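Local structure of putative transcriptional regulator (Streptomyces coelicolor, 2ZB9) at residues 62-66 and 67-71; 75-78 and 79-82; 100-103 and 104-108; 149-153 and 154-158. The protein probably binds DNA through its helix-turn-helix domain and regulates transcription, as a member of the TetR family. All blocks are in the same frame, centred on the assembly; numbering follows the deposited sequence.

Contact 1. Residues 62-66 and 67-71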
# COMPACT_ATOMS: atom_id res chain seq x y z
N LYS A 62 -3.96 -26.05 17.06
CA LYS A 62 -4.07 -26.89 15.87
C LYS A 62 -4.59 -26.13 14.66
O LYS A 62 -4.12 -26.32 13.54
CB LYS A 62 -5.02 -28.07 16.12
CG LYS A 62 -4.58 -29.05 17.20
CD LYS A 62 -5.60 -30.17 17.29
CE LYS A 62 -5.31 -31.14 18.42
NZ LYS A 62 -6.38 -32.17 18.49
N TRP A 63 -5.59 -25.27 14.89
CA TRP A 63 -6.18 -24.50 13.80
C TRP A 63 -5.41 -23.23 13.44
O TRP A 63 -5.42 -22.81 12.29
CB TRP A 63 -7.62 -24.13 14.14
CG TRP A 63 -8.54 -25.29 14.23
CD1 TRP A 63 -8.46 -26.46 13.52
CD2 TRP A 63 -9.74 -25.38 15.01
NE1 TRP A 63 -9.54 -27.26 13.81
CE2 TRP A 63 -10.34 -26.62 14.72
CE3 TRP A 63 -10.37 -24.52 15.92
CZ2 TRP A 63 -11.54 -27.04 15.31
CZ3 TRP A 63 -11.57 -24.93 16.51
CH2 TRP A 63 -12.14 -26.18 16.20
N TRP A 64 -4.75 -22.63 14.42
CA TRP A 64 -3.98 -21.42 14.17
C TRP A 64 -2.60 -21.56 14.79
O TRP A 64 -2.42 -21.38 15.99
CB TRP A 64 -4.70 -20.20 14.74
CG TRP A 64 -6.05 -20.02 14.14
CD1 TRP A 64 -6.33 -19.53 12.89
CD2 TRP A 64 -7.31 -20.42 14.70
NE1 TRP A 64 -7.68 -19.60 12.65
CE2 TRP A 64 -8.31 -20.15 13.74
CE3 TRP A 64 -7.69 -20.99 15.92
CZ2 TRP A 64 -9.66 -20.42 13.96
CZ3 TRP A 64 -9.03 -21.26 16.15
CH2 TRP A 64 -10.00 -20.98 15.17
N PRO A 65 -1.60 -21.88 13.96
CA PRO A 65 -0.21 -22.07 14.37
C PRO A 65 0.46 -20.85 15.00
O PRO A 65 1.53 -20.97 15.60
CB PRO A 65 0.47 -22.51 13.08
CG PRO A 65 -0.29 -21.74 12.04
CD PRO A 65 -1.72 -21.96 12.49
N SER A 66 -0.16 -19.69 14.87
CA SER A 66 0.44 -18.50 15.45
C SER A 66 -0.56 -17.41 15.77
O SER A 66 -1.70 -17.42 15.29
CB SER A 66 1.50 -17.92 14.51
OG SER A 66 0.88 -17.29 13.40
N LYS A 67 -0.12 -16.46 16.58
CA LYS A 67 -0.94 -15.32 16.97
C LYS A 67 -1.33 -14.55 15.70
O LYS A 67 -2.46 -14.09 15.57
CB LYS A 67 -0.12 -14.45 17.92
CG LYS A 67 -0.54 -13.00 18.03
CD LYS A 67 -1.88 -12.83 18.71
CE LYS A 67 -2.15 -11.35 18.95
NZ LYS A 67 -1.13 -10.76 19.87
N GLY A 68 -0.38 -14.44 14.77
CA GLY A 68 -0.64 -13.74 13.53
C GLY A 68 -1.77 -14.37 12.74
O GLY A 68 -2.68 -13.68 12.29
N ALA A 69 -1.72 -15.69 12.58
CA ALA A 69 -2.75 -16.42 11.85
C ALA A 69 -4.10 -16.30 12.56
O ALA A 69 -5.15 -16.21 11.92
CB ALA A 69 -2.37 -17.88 11.71
N LEU A 70 -4.06 -16.31 13.89
CA LEU A 70 -5.28 -16.20 14.68
C LEU A 70 -5.95 -14.86 14.43
O LEU A 70 -7.15 -14.79 14.14
CB LEU A 70 -4.97 -16.36 16.17
CG LEU A 70 -6.18 -16.33 17.11
CD1 LEU A 70 -7.07 -17.54 16.86
CD2 LEU A 70 -5.71 -16.32 18.55
N ALA A 71 -5.18 -13.78 14.54
CA ALA A 71 -5.71 -12.45 14.32
C ALA A 71 -6.23 -12.25 12.89
O ALA A 71 -7.35 -11.76 12.72
CB ALA A 71 -4.64 -11.41 14.63
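Trp64 lays its indole against Leu70 at the turn where the chain leaves helix 57-63 and enters helix 67-83. This is the tight part of the contact. Leu70 CD1 stands 3.4 Å above the plane of the Trp64 indole, offset toward its rim, and 3.6 Å from Trp64 CD2; Trp63 CB lies on the other side of that plane. The two side chains of Trp64 and Leu70 cross at about a right angle. At the polar end of the indole, Trp64 NE1 is hydrogen-bonded to Asp73 OD2. Replacing Trp64 by an alanine would probably leave Leu70 CD1 without the ring it packs on and Asp73 without the indole N-H it now binds. The first turn of helix 67-83 is fastened by Ser66 as N-cap: its OG accepts from Ala69 N at 3.2 Å, nearly straight at 169°, and its carbonyl O takes Leu70 N at 3.0 Å. A chi1 of 73° sets OG between the backbone N and the carbonyl carbon and turns it back to the Ala69 N-H. The solvent side is looser. Exposed Pro65 only brushes the helix, with CD 4.2 Å from Ala69 CB, and the side chain of Lys67 leads off to weak bonds from NZ to the carbonyls of Thr41 and Leu44. Trp64 is the last residue of the predicted helix-turn-helix motif. Around the turn, helix 20-39 meets Trp64 through Val28 and Leu29 and Leu70 through Val32, while Phe46 and Val49 of helix 46-53 also pack on Leu70.

Contact 2. Residues 75-78 and 79-82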
# COMPACT_ATOMS: atom_id res chain seq x y z
N TYR A 75 -9.96 -11.60 11.80
CA TYR A 75 -10.25 -10.33 11.17
C TYR A 75 -11.01 -10.51 9.86
O TYR A 75 -12.02 -9.86 9.63
CB TYR A 75 -8.96 -9.55 10.90
CG TYR A 75 -9.24 -8.16 10.37
CD1 TYR A 75 -9.65 -7.14 11.22
CD2 TYR A 75 -9.14 -7.89 9.01
CE1 TYR A 75 -9.97 -5.87 10.72
CE2 TYR A 75 -9.46 -6.63 8.50
CZ TYR A 75 -9.87 -5.63 9.36
OH TYR A 75 -10.21 -4.40 8.84
N PHE A 76 -10.53 -11.41 9.01
CA PHE A 76 -11.19 -11.65 7.73
C PHE A 76 -12.67 -11.97 7.92
O PHE A 76 -13.54 -11.42 7.24
CB PHE A 76 -10.48 -12.79 6.97
CG PHE A 76 -11.13 -13.14 5.66
CD1 PHE A 76 -12.25 -13.97 5.62
CD2 PHE A 76 -10.62 -12.63 4.46
CE1 PHE A 76 -12.87 -14.28 4.40
CE2 PHE A 76 -11.23 -12.93 3.25
CZ PHE A 76 -12.36 -13.76 3.21
N HIS A 77 -12.97 -12.86 8.86
CA HIS A 77 -14.35 -13.24 9.12
C HIS A 77 -15.18 -12.16 9.82
O HIS A 77 -16.41 -12.16 9.73
CB HIS A 77 -14.37 -14.55 9.90
CG HIS A 77 -13.91 -15.72 9.09
ND1 HIS A 77 -14.73 -16.34 8.16
CD2 HIS A 77 -12.70 -16.30 8.97
CE1 HIS A 77 -14.03 -17.26 7.52
NE2 HIS A 77 -12.80 -17.25 7.99
N ALA A 78 -14.52 -11.24 10.52
CA ALA A 78 -15.24 -10.17 11.20
C ALA A 78 -15.73 -9.08 10.23
O ALA A 78 -16.75 -8.45 10.47
CB ALA A 78 -14.34 -9.54 12.26
N VAL A 79 -14.99 -8.85 9.15
CA VAL A 79 -15.36 -7.82 8.18
C VAL A 79 -15.95 -8.36 6.89
O VAL A 79 -16.39 -7.60 6.03
CB VAL A 79 -14.13 -6.93 7.82
CG1 VAL A 79 -13.59 -6.25 9.07
CG2 VAL A 79 -13.05 -7.76 7.16
N GLU A 80 -15.98 -9.68 6.76
CA GLU A 80 -16.50 -10.33 5.56
C GLU A 80 -17.85 -9.84 5.06
O GLU A 80 -17.97 -9.45 3.90
CB GLU A 80 -16.55 -11.85 5.76
CG GLU A 80 -17.07 -12.60 4.54
CD GLU A 80 -16.86 -14.10 4.64
OE1 GLU A 80 -16.81 -14.64 5.77
OE2 GLU A 80 -16.75 -14.76 3.58
N ASP A 81 -18.87 -9.86 5.91
CA ASP A 81 -20.20 -9.43 5.51
C ASP A 81 -20.23 -7.96 5.11
O ASP A 81 -20.81 -7.59 4.09
CB ASP A 81 -21.20 -9.66 6.64
CG ASP A 81 -21.50 -11.13 6.87
OD1 ASP A 81 -22.39 -11.43 7.70
OD2 ASP A 81 -20.85 -11.98 6.23
N THR A 82 -19.59 -7.14 5.92
CA THR A 82 -19.53 -5.70 5.68
C THR A 82 -18.79 -5.35 4.38
O THR A 82 -19.14 -4.38 3.72
CB THR A 82 -18.83 -5.00 6.85
OG1 THR A 82 -19.46 -5.39 8.08
CG2 THR A 82 -18.91 -3.49 6.70
O HOH W 1 -18.58 -10.86 8.65
O HOH W 2 -17.74 -14.63 7.99
O HOH W 3 -18.80 -7.85 8.73
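Tyr75 O is gripped by two N-H groups of the following turn: Val79 N donates to it at 3.2 Å, and Ala78 N adds a weak bond. Beyond this point helix 67-83 is kinked and hydrated, for the amides of Asp81 and Thr82 make no direct bond to the turn before and waters stand in for the missing links. One water donates to His77 O at 2.8 Å and accepts from Asp81 N; a second does the same between Ala78 O and Thr82 N. The i to i+4 pattern is thus kept, but stretched by one water at each step.

On the buried side, Val79 CG1 lies over a face of the Tyr75 ring, 4.2 Å from its centroid and 26° off the normal, a CH-pi contact. Tyr75 has CG trans to its backbone N (chi1 -174°), which carries the ring forward to the Val79 methyls. The hydroxyl end packs on Val105 of helix 91-108, and the ring also meets Tyr136 of helix 126-153. A serine in place of Tyr75 would probably open a gap between Val79 and Val105 and leave Val79 CG1 without a ring to lie on.

The more exposed side is polar. His77 and Glu80 run side by side and point the same way, with ring and carboxylate planes 70° apart, while Phe76 CE1 touches the carboxylate obliquely, 4.0 Å from Glu80 OE2. Glu80 OE1 ends 3.6 Å from His77 ND1.

Contact 3. Residues 100-103 and 104-108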
# COMPACT_ATOMS: atom_id res chain seq x y z
N ARG A 100 -16.90 2.37 -0.23
CA ARG A 100 -17.32 3.22 0.89
C ARG A 100 -17.40 2.42 2.19
O ARG A 100 -17.02 2.92 3.25
CB ARG A 100 -18.66 3.89 0.58
CG ARG A 100 -18.49 5.12 -0.31
CD ARG A 100 -19.80 5.60 -0.92
NE ARG A 100 -19.53 6.72 -1.83
CZ ARG A 100 -20.34 7.13 -2.80
NH1 ARG A 100 -21.50 6.53 -3.02
NH2 ARG A 100 -19.97 8.15 -3.56
N ALA A 101 -17.89 1.19 2.11
CA ALA A 101 -17.97 0.36 3.31
C ALA A 101 -16.52 0.06 3.74
O ALA A 101 -16.19 0.05 4.93
CB ALA A 101 -18.72 -0.94 3.00
N PHE A 102 -15.65 -0.14 2.75
CA PHE A 102 -14.24 -0.42 3.01
C PHE A 102 -13.59 0.77 3.70
O PHE A 102 -12.88 0.63 4.69
CB PHE A 102 -13.51 -0.69 1.69
CG PHE A 102 -12.04 -0.93 1.84
CD1 PHE A 102 -11.56 -2.07 2.47
CD2 PHE A 102 -11.12 -0.01 1.32
CE1 PHE A 102 -10.18 -2.30 2.59
CE2 PHE A 102 -9.74 -0.23 1.43
CZ PHE A 102 -9.28 -1.38 2.07
N THR A 103 -13.85 1.96 3.16
CA THR A 103 -13.31 3.19 3.72
C THR A 103 -13.81 3.41 5.15
O THR A 103 -13.05 3.83 6.02
CB THR A 103 -13.69 4.40 2.84
OG1 THR A 103 -12.96 4.32 1.61
CG2 THR A 103 -13.36 5.72 3.54
N HIS A 104 -15.08 3.12 5.39
CA HIS A 104 -15.64 3.28 6.72
C HIS A 104 -14.88 2.37 7.68
O HIS A 104 -14.44 2.80 8.75
CB HIS A 104 -17.12 2.90 6.73
CG HIS A 104 -17.74 2.93 8.09
ND1 HIS A 104 -18.15 4.09 8.70
CD2 HIS A 104 -17.97 1.93 8.98
CE1 HIS A 104 -18.61 3.81 9.91
NE2 HIS A 104 -18.51 2.51 10.10
N VAL A 105 -14.72 1.11 7.30
CA VAL A 105 -14.00 0.15 8.13
C VAL A 105 -12.57 0.61 8.42
O VAL A 105 -12.12 0.60 9.57
CB VAL A 105 -13.92 -1.24 7.46
CG1 VAL A 105 -12.90 -2.12 8.19
CG2 VAL A 105 -15.29 -1.91 7.48
N MET A 106 -11.87 1.04 7.38
CA MET A 106 -10.48 1.47 7.52
C MET A 106 -10.20 2.80 8.23
O MET A 106 -9.11 2.98 8.77
CB MET A 106 -9.81 1.48 6.14
CG MET A 106 -9.85 0.13 5.42
SD MET A 106 -9.07 -1.20 6.37
CE MET A 106 -7.36 -0.82 6.11
N THR A 107 -11.18 3.71 8.24
CA THR A 107 -10.97 5.02 8.87
C THR A 107 -11.81 5.32 10.11
O THR A 107 -11.41 6.13 10.94
CB THR A 107 -11.24 6.17 7.87
OG1 THR A 107 -12.60 6.11 7.44
CG2 THR A 107 -10.33 6.07 6.65
N ARG A 108 -12.97 4.68 10.23
CA ARG A 108 -13.87 4.93 11.36
C ARG A 108 -14.03 3.72 12.27
O ARG A 108 -14.95 3.67 13.08
CB ARG A 108 -15.25 5.34 10.82
CG ARG A 108 -15.20 6.46 9.81
CD ARG A 108 -14.77 7.76 10.47
NE ARG A 108 -14.17 8.69 9.52
CZ ARG A 108 -13.95 9.98 9.76
NH1 ARG A 108 -14.30 10.50 10.93
NH2 ARG A 108 -13.38 10.75 8.85
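Successive i to i+4 bonds hold the backbone of this part of helix 91-108: His104 N donates to Arg100 O, Val105 N to Ala101 O, and Met106 N to Phe102 O at 2.9 Å. On the buried side Met106 folds over Phe102. Its CG lies above one ring face, 3.8 Å from the centroid and 15° off the normal, a CH-pi contact, and bends at chi2 and chi3 bring SD round to 4.7 Å from the same centroid, an oblique Met-aromatic approach. Trp171 and Tyr175 of helix 163-179 meet the Phe102 ring edge-to-face, so the pair belongs to the packing of the C-terminal, TetR-type domain.

Next to Phe102, Thr103 O takes two donors from a single residue. Thr107 N reaches it at 2.9 Å and Thr107 OG1 at 2.7 Å, from opposite faces of the carbonyl plane, the hydroxyl standing 39° out of it. A chi1 of 62° folds OG1 back over the preceding turn. Thr103 OG1 likewise bonds to Leu99 O. Both threonines therefore spend their hydroxyls on their own helix, which is consistent with their packing against apolar neighbours such as Val185.

Contact 4. Residues 149-153 and 154-158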
# COMPACT_ATOMS: atom_id res chain seq x y z
N ARG A 149 -14.58 -9.32 -12.86
CA ARG A 149 -14.71 -10.19 -14.02
C ARG A 149 -16.18 -10.34 -14.41
O ARG A 149 -16.51 -10.45 -15.60
CB ARG A 149 -14.12 -11.58 -13.75
CG ARG A 149 -12.60 -11.66 -13.80
CD ARG A 149 -12.17 -13.11 -14.03
NE ARG A 149 -12.64 -14.00 -12.97
CZ ARG A 149 -12.07 -14.11 -11.78
NH1 ARG A 149 -10.99 -13.39 -11.49
NH2 ARG A 149 -12.57 -14.94 -10.87
N HIS A 150 -17.06 -10.36 -13.42
CA HIS A 150 -18.49 -10.49 -13.70
C HIS A 150 -18.93 -9.28 -14.53
O HIS A 150 -19.64 -9.43 -15.52
CB HIS A 150 -19.30 -10.58 -12.40
CG HIS A 150 -20.75 -10.87 -12.61
ND1 HIS A 150 -21.20 -11.87 -13.45
CD2 HIS A 150 -21.86 -10.30 -12.09
CE1 HIS A 150 -22.52 -11.91 -13.43
NE2 HIS A 150 -22.94 -10.96 -12.61
N ALA A 151 -18.51 -8.09 -14.13
CA ALA A 151 -18.85 -6.88 -14.87
C ALA A 151 -18.29 -6.98 -16.28
O ALA A 151 -18.93 -6.59 -17.24
CB ALA A 151 -18.28 -5.65 -14.16
N ARG A 152 -17.08 -7.53 -16.41
CA ARG A 152 -16.47 -7.67 -17.73
C ARG A 152 -17.26 -8.64 -18.60
O ARG A 152 -17.45 -8.40 -19.80
CB ARG A 152 -15.01 -8.13 -17.59
CG ARG A 152 -14.24 -8.15 -18.92
CD ARG A 152 -12.78 -8.55 -18.72
NE ARG A 152 -12.67 -9.92 -18.24
CZ ARG A 152 -11.58 -10.45 -17.71
NH1 ARG A 152 -10.48 -9.71 -17.58
NH2 ARG A 152 -11.59 -11.70 -17.27
N GLU A 153 -17.72 -9.74 -18.00
CA GLU A 153 -18.50 -10.74 -18.73
C GLU A 153 -19.82 -10.14 -19.20
O GLU A 153 -20.33 -10.51 -20.25
CB GLU A 153 -18.76 -11.97 -17.84
CG GLU A 153 -17.49 -12.72 -17.45
CD GLU A 153 -17.70 -13.82 -16.41
OE1 GLU A 153 -16.70 -14.47 -16.04
OE2 GLU A 153 -18.86 -14.03 -15.96
N LEU A 154 -20.36 -9.20 -18.43
CA LEU A 154 -21.61 -8.54 -18.79
C LEU A 154 -21.36 -7.37 -19.74
O LEU A 154 -22.29 -6.68 -20.15
CB LEU A 154 -22.35 -8.04 -17.55
CG LEU A 154 -22.79 -9.06 -16.49
CD1 LEU A 154 -23.68 -8.37 -15.45
CD2 LEU A 154 -23.55 -10.21 -17.15
N GLY A 155 -20.09 -7.13 -20.05
CA GLY A 155 -19.73 -6.05 -20.96
C GLY A 155 -19.58 -4.65 -20.38
O GLY A 155 -19.49 -3.69 -21.13
N GLN A 156 -19.54 -4.52 -19.06
CA GLN A 156 -19.41 -3.20 -18.44
C GLN A 156 -17.96 -2.76 -18.30
O GLN A 156 -17.67 -1.63 -17.92
CB GLN A 156 -20.10 -3.18 -17.08
CG GLN A 156 -21.45 -3.88 -17.09
CD GLN A 156 -22.30 -3.57 -15.87
OE1 GLN A 156 -21.80 -3.54 -14.75
NE2 GLN A 156 -23.59 -3.36 -16.09
N ILE A 157 -17.05 -3.68 -18.60
CA ILE A 157 -15.62 -3.42 -18.53
C ILE A 157 -15.06 -4.01 -19.82
O ILE A 157 -15.46 -5.10 -20.22
CB ILE A 157 -14.98 -4.13 -17.30
CG1 ILE A 157 -15.39 -3.39 -16.01
CG2 ILE A 157 -13.45 -4.17 -17.43
CD1 ILE A 157 -14.85 -4.01 -14.73
N ARG A 158 -14.16 -3.29 -20.48
CA ARG A 158 -13.58 -3.79 -21.73
C ARG A 158 -13.05 -5.20 -21.50
O ARG A 158 -12.48 -5.50 -20.46
CB ARG A 158 -12.48 -2.84 -22.23
CG ARG A 158 -13.03 -1.47 -22.62
CD ARG A 158 -12.02 -0.56 -23.32
NE ARG A 158 -10.98 -0.04 -22.43
CZ ARG A 158 -9.78 -0.58 -22.28
NH1 ARG A 158 -9.45 -1.67 -22.97
NH2 ARG A 158 -8.89 -0.02 -21.47
O HOH W 4 -16.56 -6.97 -22.00
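Arg152 and Ile157 face each other where helix 126-153 ends and the chain doubles back over its last turn. Out along the arginine, CB rests against Ile157 CB at 4.0 Å. CG then passes 3.5 Å from Ile157 O and equally near Arg158 O, and CD keeps alongside that second carbonyl. The chain bends at chi3 (65°), and at the tip NH1 bonds to Val161 O, so the arginine spans the turn from the helix to the loop beyond.

The turn itself is a Schellman motif. Gln156 N donates to Ala151 O at 2.8 Å, and Gly155 N to Arg152 O at 2.9 Å, the latter from well above the carbonyl plane. Gly155 takes a positive phi of 84°, where a CB would crowd the carbonyl O of Leu154. A water donating to both Arg152 O and Ile157 O bridges the end of the helix and the returning chain. Beneath the turn Ile157 CD1 packs on Ala151 CB, 3.8 Å away, and on the outer side Leu154 CD1 lies over a face of the His150 ring, 4.2 Å from its centroid.

Gln156 ties the loop to Gly89 O, just before helix 91-108, and to Val91 N, at its start, and Arg152 also touches Val163 of helix 163-179. Arg158 pairs with Asp160 and bonds to Gly200 O of the second subunit, which places the loop at the dimer contact.

Overall arrangement
Contacts 1 and 2 both use helix 67-83, one at its capped start and the other at its hydrated kink, with centres about 17 Å apart. Contact 2 touches contact 3 directly: Thr82 packs on Ala101 and Val105, where helices 67-83 and 91-108 meet. All four are partly buried; contacts 2 and 3 lie nearest the centre of the chain, contacts 1 and 4 toward its two ends, their centres about 37 Å apart. Contact 4 is the one reached by the second subunit. Chemistry differs with place: a side-chain N-cap in contact 1, at the predicted DNA-binding end, waters bridging the kink in contact 2, a buried Met-aromatic pair in contact 3 and a backbone Schellman cap in contact 4.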